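Local atomic coordinates of phage-related conserved hypothetical protein, BB2244 (PDB entry 2BDV), a protein that is of unknown function in this organism but belongs to the SRAP family, whose characterised members bind and crosslink to abasic sites in single-stranded DNA. Residues I5-A10 and R41-H46; V15-P20 and D124-F129; D163-A168 and L195-F200; P171-E176 and K188-A193. All coordinates share one frame; numbering follows the deposited sequence.

Contact 1. Residues I5-A10 and R41-H46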
# COMPACT_ATOMS: atom_id res chain seq x y z
N ILE A 5 1.11 -0.13 8.12
CA ILE A 5 0.03 0.81 7.84
C ILE A 5 -1.04 0.72 8.92
O ILE A 5 -0.98 -0.14 9.81
CB ILE A 5 -0.68 0.52 6.49
CG1 ILE A 5 -1.28 -0.87 6.51
CG2 ILE A 5 0.29 0.75 5.33
CD1 ILE A 5 -2.19 -1.20 5.31
N ALA A 6 -2.02 1.61 8.83
CA ALA A 6 -3.12 1.62 9.79
C ALA A 6 -4.47 1.70 9.07
O ALA A 6 -4.66 2.53 8.20
CB ALA A 6 -2.97 2.80 10.76
N GLN A 7 -5.37 0.79 9.44
CA GLN A 7 -6.73 0.76 8.90
C GLN A 7 -7.67 0.81 10.10
O GLN A 7 -8.08 -0.23 10.63
CB GLN A 7 -6.98 -0.51 8.08
CG GLN A 7 -6.22 -0.56 6.76
CD GLN A 7 -6.59 -1.77 5.90
OE1 GLN A 7 -6.91 -2.84 6.42
NE2 GLN A 7 -6.53 -1.60 4.58
N LYS A 8 -8.01 2.02 10.53
CA LYS A 8 -8.88 2.20 11.68
C LYS A 8 -10.29 2.73 11.40
O LYS A 8 -11.16 2.65 12.27
CB LYS A 8 -8.18 3.08 12.72
CG LYS A 8 -7.35 4.21 12.15
CD LYS A 8 -6.41 4.74 13.23
CE LYS A 8 -5.75 6.03 12.81
NZ LYS A 8 -4.85 6.56 13.89
N SER A 9 -10.52 3.26 10.21
CA SER A 9 -11.84 3.76 9.86
C SER A 9 -12.76 2.61 9.50
O SER A 9 -12.31 1.51 9.19
CB SER A 9 -11.78 4.71 8.67
OG SER A 9 -11.09 5.90 9.01
N ALA A 10 -14.06 2.88 9.55
CA ALA A 10 -15.06 1.89 9.20
C ALA A 10 -14.86 1.56 7.73
O ALA A 10 -14.58 2.44 6.92
CB ALA A 10 -16.45 2.45 9.43
N ARG A 41 -3.71 -9.94 6.01
CA ARG A 41 -4.72 -9.72 4.97
C ARG A 41 -5.38 -8.36 5.17
O ARG A 41 -6.50 -8.29 5.70
CB ARG A 41 -5.79 -10.80 5.03
CG ARG A 41 -5.29 -12.23 5.04
CD ARG A 41 -4.93 -12.69 3.65
NE ARG A 41 -4.61 -14.12 3.62
CZ ARG A 41 -5.48 -15.09 3.89
NH1 ARG A 41 -6.73 -14.79 4.22
NH2 ARG A 41 -5.09 -16.36 3.84
N PRO A 42 -4.72 -7.27 4.75
CA PRO A 42 -5.34 -5.96 4.93
C PRO A 42 -6.51 -5.77 3.98
O PRO A 42 -6.59 -6.44 2.95
CB PRO A 42 -4.20 -4.98 4.60
CG PRO A 42 -2.95 -5.82 4.67
CD PRO A 42 -3.39 -7.15 4.16
N LEU A 43 -7.42 -4.87 4.32
CA LEU A 43 -8.55 -4.58 3.46
C LEU A 43 -8.01 -3.98 2.17
O LEU A 43 -7.03 -3.23 2.20
CB LEU A 43 -9.47 -3.55 4.10
CG LEU A 43 -10.47 -4.06 5.13
CD1 LEU A 43 -11.11 -2.89 5.85
CD2 LEU A 43 -11.52 -4.92 4.42
N THR A 44 -8.63 -4.32 1.05
CA THR A 44 -8.24 -3.77 -0.25
C THR A 44 -9.50 -3.56 -1.07
O THR A 44 -10.53 -4.19 -0.82
CB THR A 44 -7.29 -4.71 -1.07
OG1 THR A 44 -8.05 -5.75 -1.68
CG2 THR A 44 -6.21 -5.33 -0.18
N MSE A 45 -9.41 -2.68 -2.05
CA MSE A 45 -10.53 -2.42 -2.95
C MSE A 45 -10.02 -2.63 -4.37
O MSE A 45 -8.90 -2.23 -4.69
CB MSE A 45 -11.05 -1.00 -2.75
CG MSE A 45 -11.62 -0.81 -1.35
SE MSE A 45 -12.59 0.84 -1.10
CE MSE A 45 -11.08 2.00 -0.87
N HIS A 46 -10.83 -3.28 -5.19
CA HIS A 46 -10.44 -3.59 -6.57
C HIS A 46 -11.58 -4.11 -7.45
O HIS A 46 -12.70 -4.31 -7.00
CB HIS A 46 -9.34 -4.66 -6.55
CG HIS A 46 -9.80 -5.97 -5.99
ND1 HIS A 46 -10.70 -6.79 -6.64
CD2 HIS A 46 -9.49 -6.60 -4.83
CE1 HIS A 46 -10.93 -7.86 -5.91
NE2 HIS A 46 -10.21 -7.77 -4.80

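Contact 2. Residues V15-P20 and D124-F129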
# COMPACT_ATOMS: atom_id res chain seq x y z
N VAL A 15 -15.02 2.80 0.99
CA VAL A 15 -15.81 2.66 -0.23
C VAL A 15 -16.45 3.99 -0.62
O VAL A 15 -16.45 4.36 -1.78
CB VAL A 15 -16.93 1.61 -0.03
CG1 VAL A 15 -17.90 1.66 -1.21
CG2 VAL A 15 -16.31 0.23 0.10
N GLU A 16 -16.99 4.69 0.37
CA GLU A 16 -17.63 5.98 0.15
C GLU A 16 -16.68 6.98 -0.52
O GLU A 16 -17.10 7.76 -1.37
CB GLU A 16 -18.14 6.54 1.49
CG GLU A 16 -18.73 7.96 1.45
CD GLU A 16 -20.00 8.09 0.62
OE1 GLU A 16 -20.54 9.21 0.53
OE2 GLU A 16 -20.48 7.07 0.05
N ILE A 17 -15.40 6.92 -0.16
CA ILE A 17 -14.43 7.83 -0.76
C ILE A 17 -14.05 7.42 -2.18
O ILE A 17 -13.95 8.27 -3.06
CB ILE A 17 -13.15 7.90 0.10
CG1 ILE A 17 -13.48 8.53 1.45
CG2 ILE A 17 -12.07 8.68 -0.63
CD1 ILE A 17 -12.30 8.72 2.35
N LEU A 18 -13.85 6.12 -2.40
CA LEU A 18 -13.48 5.65 -3.74
C LEU A 18 -14.68 5.57 -4.68
O LEU A 18 -14.62 6.05 -5.82
CB LEU A 18 -12.81 4.27 -3.65
CG LEU A 18 -12.43 3.60 -4.98
CD1 LEU A 18 -11.38 4.44 -5.71
CD2 LEU A 18 -11.90 2.20 -4.70
N TRP A 19 -15.76 4.98 -4.21
CA TRP A 19 -16.97 4.84 -5.02
C TRP A 19 -18.12 5.56 -4.33
O TRP A 19 -19.02 4.92 -3.78
CB TRP A 19 -17.30 3.36 -5.21
CG TRP A 19 -16.25 2.60 -5.97
CD1 TRP A 19 -15.76 2.91 -7.21
CD2 TRP A 19 -15.60 1.39 -5.57
NE1 TRP A 19 -14.85 1.96 -7.61
CE2 TRP A 19 -14.73 1.01 -6.62
CE3 TRP A 19 -15.68 0.58 -4.43
CZ2 TRP A 19 -13.94 -0.13 -6.56
CZ3 TRP A 19 -14.88 -0.57 -4.37
CH2 TRP A 19 -14.03 -0.91 -5.42
N PRO A 20 -18.11 6.90 -4.35
CA PRO A 20 -19.17 7.70 -3.72
C PRO A 20 -20.56 7.24 -4.13
O PRO A 20 -20.82 7.01 -5.31
CB PRO A 20 -18.87 9.12 -4.18
CG PRO A 20 -17.37 9.10 -4.33
CD PRO A 20 -17.15 7.78 -5.03
N ASP A 124 -5.90 14.15 5.96
CA ASP A 124 -7.13 14.67 6.53
C ASP A 124 -8.29 13.71 6.29
O ASP A 124 -9.42 13.97 6.69
CB ASP A 124 -7.44 16.04 5.93
CG ASP A 124 -6.37 17.07 6.27
OD1 ASP A 124 -6.13 17.99 5.46
OD2 ASP A 124 -5.78 16.96 7.37
N ALA A 125 -8.00 12.60 5.62
CA ALA A 125 -9.02 11.59 5.32
C ALA A 125 -8.33 10.31 4.87
O ALA A 125 -7.13 10.31 4.60
CB ALA A 125 -9.94 12.11 4.22
N PRO A 126 -9.08 9.19 4.80
CA PRO A 126 -8.53 7.89 4.39
C PRO A 126 -7.74 8.01 3.09
O PRO A 126 -8.17 8.69 2.15
CB PRO A 126 -9.78 7.03 4.24
CG PRO A 126 -10.66 7.56 5.33
CD PRO A 126 -10.50 9.06 5.18
N LEU A 127 -6.61 7.33 3.03
CA LEU A 127 -5.75 7.38 1.86
C LEU A 127 -5.99 6.18 0.94
O LEU A 127 -6.36 5.10 1.40
CB LEU A 127 -4.29 7.41 2.31
CG LEU A 127 -4.02 8.28 3.54
CD1 LEU A 127 -2.58 8.06 3.97
CD2 LEU A 127 -4.27 9.76 3.23
N LEU A 128 -5.77 6.37 -0.36
CA LEU A 128 -5.96 5.28 -1.31
C LEU A 128 -4.61 4.93 -1.91
O LEU A 128 -4.20 5.51 -2.92
CB LEU A 128 -6.96 5.70 -2.40
CG LEU A 128 -8.30 6.26 -1.91
CD1 LEU A 128 -9.16 6.68 -3.10
CD2 LEU A 128 -9.04 5.24 -1.06
N PHE A 129 -3.90 3.97 -1.29
CA PHE A 129 -2.58 3.57 -1.79
C PHE A 129 -2.74 2.70 -3.02
O PHE A 129 -3.56 1.80 -3.06
CB PHE A 129 -1.76 2.78 -0.74
CG PHE A 129 -1.42 3.56 0.51
CD1 PHE A 129 -1.51 4.94 0.54
CD2 PHE A 129 -1.03 2.89 1.67
CE1 PHE A 129 -1.23 5.65 1.70
CE2 PHE A 129 -0.74 3.58 2.83
CZ PHE A 129 -0.84 4.97 2.85

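Contact 3. Residues D163-A168 and L195-F200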
# COMPACT_ATOMS: atom_id res chain seq x y z
N ASP A 163 13.36 5.04 3.92
CA ASP A 163 12.13 4.29 3.68
C ASP A 163 11.57 4.67 2.32
O ASP A 163 12.17 5.45 1.58
CB ASP A 163 11.10 4.56 4.79
CG ASP A 163 10.18 3.37 5.05
OD1 ASP A 163 9.85 3.13 6.23
OD2 ASP A 163 9.77 2.69 4.08
N ARG A 164 10.41 4.11 2.00
CA ARG A 164 9.78 4.36 0.71
C ARG A 164 8.34 4.78 0.93
O ARG A 164 7.50 3.96 1.31
CB ARG A 164 9.85 3.07 -0.12
CG ARG A 164 11.29 2.60 -0.37
CD ARG A 164 11.34 1.11 -0.68
NE ARG A 164 11.36 0.32 0.54
CZ ARG A 164 12.42 0.20 1.34
NH1 ARG A 164 12.34 -0.54 2.44
NH2 ARG A 164 13.56 0.80 1.03
N ARG A 165 8.03 6.04 0.67
CA ARG A 165 6.67 6.52 0.87
C ARG A 165 5.72 5.89 -0.13
O ARG A 165 6.05 5.71 -1.30
CB ARG A 165 6.61 8.04 0.76
CG ARG A 165 6.70 8.57 -0.65
CD ARG A 165 6.72 10.08 -0.64
NE ARG A 165 7.91 10.60 0.05
CZ ARG A 165 8.18 11.89 0.21
NH1 ARG A 165 9.28 12.26 0.84
NH2 ARG A 165 7.34 12.81 -0.26
N PRO A 166 4.51 5.55 0.32
CA PRO A 166 3.49 4.94 -0.54
C PRO A 166 2.81 5.96 -1.44
O PRO A 166 2.51 7.08 -1.02
CB PRO A 166 2.52 4.33 0.47
CG PRO A 166 2.55 5.34 1.58
CD PRO A 166 4.04 5.61 1.72
N VAL A 167 2.57 5.59 -2.69
CA VAL A 167 1.92 6.49 -3.63
C VAL A 167 0.42 6.55 -3.35
O VAL A 167 -0.30 5.60 -3.61
CB VAL A 167 2.15 6.03 -5.08
CG1 VAL A 167 1.43 6.96 -6.05
CG2 VAL A 167 3.64 6.00 -5.38
N ALA A 168 -0.03 7.67 -2.79
CA ALA A 168 -1.45 7.84 -2.50
C ALA A 168 -2.08 8.58 -3.67
O ALA A 168 -1.52 9.56 -4.17
CB ALA A 168 -1.64 8.63 -1.20
N LEU A 195 -0.33 12.06 -4.13
CA LEU A 195 -0.49 13.23 -3.25
C LEU A 195 0.85 13.74 -2.76
O LEU A 195 1.74 12.96 -2.42
CB LEU A 195 -1.38 12.88 -2.05
CG LEU A 195 -2.89 12.87 -2.21
CD1 LEU A 195 -3.29 12.10 -3.45
CD2 LEU A 195 -3.53 12.27 -0.96
N PRO A 196 1.02 15.07 -2.71
CA PRO A 196 2.27 15.68 -2.25
C PRO A 196 2.38 15.62 -0.73
O PRO A 196 1.38 15.47 -0.02
CB PRO A 196 2.16 17.11 -2.78
CG PRO A 196 0.70 17.38 -2.69
CD PRO A 196 0.07 16.09 -3.19
N GLU A 197 3.60 15.74 -0.22
CA GLU A 197 3.81 15.67 1.22
C GLU A 197 3.06 16.77 1.98
O GLU A 197 2.70 16.58 3.14
CB GLU A 197 5.31 15.72 1.54
CG GLU A 197 6.03 16.94 1.02
CD GLU A 197 7.52 16.88 1.33
OE1 GLU A 197 8.24 16.09 0.67
OE2 GLU A 197 7.97 17.61 2.24
N THR A 198 2.82 17.89 1.31
CA THR A 198 2.11 19.02 1.92
C THR A 198 0.67 18.64 2.33
O THR A 198 -0.05 19.46 2.90
CB THR A 198 2.03 20.23 0.94
OG1 THR A 198 1.19 19.89 -0.17
CG2 THR A 198 3.42 20.59 0.40
N ALA A 199 0.26 17.40 2.06
CA ALA A 199 -1.09 16.96 2.41
C ALA A 199 -1.11 16.06 3.65
O ALA A 199 -2.17 15.67 4.12
CB ALA A 199 -1.71 16.21 1.23
N PHE A 200 0.08 15.77 4.17
CA PHE A 200 0.22 14.91 5.34
C PHE A 200 0.87 15.60 6.54
O PHE A 200 1.65 16.55 6.39
CB PHE A 200 1.09 13.68 5.00
CG PHE A 200 0.71 13.00 3.73
CD1 PHE A 200 1.42 13.25 2.55
CD2 PHE A 200 -0.34 12.11 3.69
CE1 PHE A 200 1.07 12.62 1.36
CE2 PHE A 200 -0.70 11.47 2.51
CZ PHE A 200 0.01 11.72 1.34
O HOH W 1 4.34 12.17 -1.27
O HOH W 2 1.72 10.03 -2.27

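Contact 4. Residues P171-E176 and K188-A193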
# COMPACT_ATOMS: atom_id res chain seq x y z
N PRO A 171 -9.16 10.38 -5.16
CA PRO A 171 -10.27 9.48 -5.49
C PRO A 171 -10.54 9.33 -6.99
O PRO A 171 -10.81 8.23 -7.48
CB PRO A 171 -11.44 10.10 -4.74
CG PRO A 171 -10.79 10.65 -3.51
CD PRO A 171 -9.50 11.27 -4.03
N GLU A 172 -10.47 10.45 -7.72
CA GLU A 172 -10.72 10.43 -9.16
C GLU A 172 -9.71 9.52 -9.88
O GLU A 172 -10.10 8.70 -10.71
CB GLU A 172 -10.61 11.85 -9.75
CG GLU A 172 -11.60 12.91 -9.24
CD GLU A 172 -11.05 13.77 -8.11
OE1 GLU A 172 -11.46 14.95 -8.00
OE2 GLU A 172 -10.21 13.27 -7.32
N LEU A 173 -8.43 9.70 -9.58
CA LEU A 173 -7.37 8.92 -10.21
C LEU A 173 -7.38 7.48 -9.70
O LEU A 173 -7.01 6.55 -10.42
CB LEU A 173 -6.01 9.58 -9.94
CG LEU A 173 -5.81 10.96 -10.57
CD1 LEU A 173 -4.43 11.52 -10.22
CD2 LEU A 173 -5.96 10.84 -12.08
N ALA A 174 -7.80 7.32 -8.46
CA ALA A 174 -7.87 6.01 -7.83
C ALA A 174 -8.88 5.14 -8.57
O ALA A 174 -8.65 3.95 -8.77
CB ALA A 174 -8.27 6.16 -6.37
N ARG A 175 -10.01 5.73 -8.96
CA ARG A 175 -11.04 5.00 -9.70
C ARG A 175 -10.49 4.58 -11.04
O ARG A 175 -10.71 3.47 -11.49
CB ARG A 175 -12.28 5.87 -9.92
CG ARG A 175 -13.02 6.21 -8.66
CD ARG A 175 -14.06 7.30 -8.88
NE ARG A 175 -14.33 7.93 -7.59
CZ ARG A 175 -14.32 9.23 -7.38
NH1 ARG A 175 -14.05 10.07 -8.37
NH2 ARG A 175 -14.53 9.70 -6.15
N GLU A 176 -9.78 5.49 -11.71
CA GLU A 176 -9.22 5.15 -13.01
C GLU A 176 -8.22 4.01 -12.86
O GLU A 176 -8.19 3.11 -13.68
CB GLU A 176 -8.54 6.36 -13.62
CG GLU A 176 -8.81 6.54 -15.09
CD GLU A 176 -8.10 7.76 -15.63
OE1 GLU A 176 -7.94 8.72 -14.84
OE2 GLU A 176 -7.71 7.77 -16.81
N LYS A 188 0.44 3.88 -15.83
CA LYS A 188 1.76 4.37 -15.48
C LYS A 188 1.76 5.87 -15.21
O LYS A 188 2.40 6.33 -14.26
CB LYS A 188 2.75 3.99 -16.57
CG LYS A 188 3.07 2.50 -16.56
CD LYS A 188 3.76 2.06 -17.82
CE LYS A 188 4.03 0.57 -17.81
NZ LYS A 188 4.42 0.10 -19.18
N GLU A 189 1.03 6.64 -16.01
CA GLU A 189 0.95 8.09 -15.81
C GLU A 189 0.34 8.43 -14.45
O GLU A 189 0.87 9.24 -13.70
CB GLU A 189 0.10 8.74 -16.92
CG GLU A 189 0.79 8.85 -18.28
CD GLU A 189 -0.13 9.42 -19.35
OE1 GLU A 189 0.36 9.74 -20.46
OE2 GLU A 189 -1.35 9.53 -19.08
N ILE A 190 -0.80 7.80 -14.15
CA ILE A 190 -1.50 8.02 -12.89
C ILE A 190 -0.57 7.83 -11.69
O ILE A 190 -0.59 8.60 -10.74
CB ILE A 190 -2.69 7.05 -12.75
CG1 ILE A 190 -3.74 7.34 -13.83
CG2 ILE A 190 -3.33 7.18 -11.37
CD1 ILE A 190 -4.95 6.45 -13.78
N LEU A 191 0.25 6.79 -11.77
CA LEU A 191 1.17 6.46 -10.70
C LEU A 191 2.05 7.59 -10.20
O LEU A 191 2.43 7.60 -9.03
CB LEU A 191 2.04 5.29 -11.14
CG LEU A 191 2.09 4.13 -10.15
CD1 LEU A 191 0.73 3.89 -9.50
CD2 LEU A 191 2.55 2.90 -10.90
N ARG A 192 2.37 8.55 -11.06
CA ARG A 192 3.21 9.66 -10.63
C ARG A 192 2.41 10.89 -10.19
O ARG A 192 2.98 11.95 -9.96
CB ARG A 192 4.21 10.05 -11.71
CG ARG A 192 3.64 10.18 -13.10
CD ARG A 192 4.72 10.65 -14.06
NE ARG A 192 6.02 10.03 -13.79
CZ ARG A 192 6.26 8.72 -13.83
NH1 ARG A 192 5.28 7.88 -14.13
NH2 ARG A 192 7.48 8.26 -13.59
N ALA A 193 1.10 10.73 -10.08
CA ALA A 193 0.25 11.83 -9.66
C ALA A 193 -0.12 11.64 -8.19
O ALA A 193 -1.20 12.02 -7.75
CB ALA A 193 -1.01 11.88 -10.51

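Contact 1. Residues I5-A10 and R41-H46
Gln7 reaches from strand 5-7 to the first residue of strand 43-46 and grips the backbone of Leu43 at two points. Its OE1 accepts from Leu43 N at 3.0 Å in the plane of the side-chain carbonyl, on a lone pair, while its NE2 donates to Leu43 O at 2.9 Å. The nitrogen meets that backbone oxygen 25° out of the Leu43 carbonyl plane, but the oxygen itself lies exactly in the plane of the Gln7 amide. A chain extended beyond CG (chi2 -174°) carries the amide across the gap. The side chain of Leu43 crosses that of Gln7 at a slant, its CB resting 3.5 Å from Gln7 OE1. Beside this polar pair, Ile5 CD1 approaches Pro42 CB at 4.3 Å, and Pro42 CA lies against Gln7 OE1.

This is a worked example of a side-chain amide imitating the edge of a neighbouring strand, for it supplies both the acceptor and the donor that a strand partner would. Because NE2 also donates to Pro98 O, both its hydrogens can be used. The two-point grip fixes the rotation of the amide and satisfies its polar atoms in a buried setting.

Contact 2. Residues V15-P20 and D124-F129
Ile17, on the last turn of helix 11-18, sets its CD1 methyl over the ring of Pro126, at the start of strand 126-133. The methyl lies 3.4 Å from Pro126 CD and 3.6 Å from Pro126 CB, with CG at much the same distance, and so lies over one face of the ring, displaced toward its CB-CG-CD side; the first of these pairs is tighter than ordinary van der Waals contact. The conformation of Ile17 explains the reach. With CG1 anti to the carbonyl carbon (chi1 -65°) and CD1 extended beyond it, the longer branch leaves the helix to meet the ring at about a right angle. The shorter branch, CG2, is turned instead toward Leu128 CD1, 4.3 Å away.

Leu18 takes a different setting, its CG anti to the backbone N (chi1 177°), which brings its CD1 to 4.1 Å from Leu128 CD1. Its other methyl, CD2, lies 3.5 Å above one face of the Trp19 indole, toward the rim. Leu128 CD1 is thus shared between two consecutive helix residues. Polar anchoring comes from beside the interface, where Leu18 O accepts from Arg175 NE.

Every contact across this helix-strand interface is between aliphatic carbons, so the fit depends on shape and burial rather than on directional bonds.

Contact 3. Residues D163-A168 and L195-F200
Two loops of the SRAP domain meet here, one running into helix 171-178 and the other carrying the 3-10 turn 197-199 that precedes strand 201-204, and Ala168 and Leu195 form the join. Leu195 N donates to Ala168 O at 2.8 Å. The reciprocal link runs through water 2, which accepts from Ala168 N at 3.0 Å and donates to Leu195 O at 2.9 Å. The pair therefore resembles a hydrogen-bonded antiparallel pair of residues with a solvent molecule inserted into one of its two bonds, a useful example of how water can complete backbone pairing between irregular segments.

Leu195 O is gripped a second time by water 1, which donates to it and accepts from Arg165 NH2 at 3.2 Å. A bend at chi3 (63°) turns the Arg165 guanidinium to a position where NE and NH1 are held by Gly156 O and Gly157 O. With these bonds fixing the group, NH2 is left to face the second loop. There it makes a long salt bridge to Glu197 OE1, 3.5 Å away; the carboxylate oxygen and water 1 both lie at the edge of the guanidinium, in its plane, although the guanidinium and carboxylate planes are turned 48° apart.

On the Phe200 side, the Ala168 methyl lies at the edge of the ring, with Ala168 CB 4.3 Å from Phe200 CZ, while the ring packs edge-to-face with Trp102. Leu195 CD1 lies beside the acceptor of the direct backbone bond, 3.2 Å from Ala168 O.

Contact 4. Residues P171-E176 and K188-A193
Leu173 and Ile190 bring helices 171-178 and 184-191 close together, their CA atoms only 6.5 Å apart. The tight part of the contact is aliphatic. Leu173 CB meets Ile190 CG2 at 3.9 Å, and the same methyl lies equally far from Leu173 O, so it is pressed against the helix backbone as well as the side chain. Farther out, Leu173 CD1 touches Ala193 CB at 3.5 Å, closer than usual for two carbons. The branching of Ile190 divides the work: CG2, anti to the backbone N, faces Leu173, whereas CG1 (chi1 -65°) carries CD1 toward Glu176, reaching its CB at 3.6 Å.

The contact becomes looser and more polar at Glu176. Its aliphatic stem runs across Ile190, and Glu176 CD and OE1 lie 3.9 Å from the same Ile190 CD1 methyl. The charge is answered by Arg186, whose NE forms a salt bridge with Glu176 OE2 and whose NH1 pairs with Glu189. One arginine thus ties together two acidic groups on this more open side, and would be expected to ease their mutual repulsion.

The hairpin rests on the rest of the fold through other faces: Ala174 packs on Leu128 and Pro171 on Ile17 of helix 11-18, while Leu191 covers Ala130 of strand 126-133 and helix 76-80.

Overall arrangement
From the N terminus, strand 5-7 opens contact 1 and leads into helix 11-18, which opens contact 2. The chain returns at 41-46 to close contact 1 after about 30 residues, whereas contact 2 closes only at 124-129, so the two cross. Met45 packs on Val15, Leu18 and Leu128, joining them physically. Both later contacts come after contacts 1 and 2 have closed: the 163-168 loop opens contact 3, the helical hairpin of contact 4 forms and closes within its span, and 195-200 returns to complete it. Strand 126-133 is the common support, with Phe129 against Pro166 and Ala168, while Val167 packs on the backbone of Leu191 and so joins contacts 3 and 4.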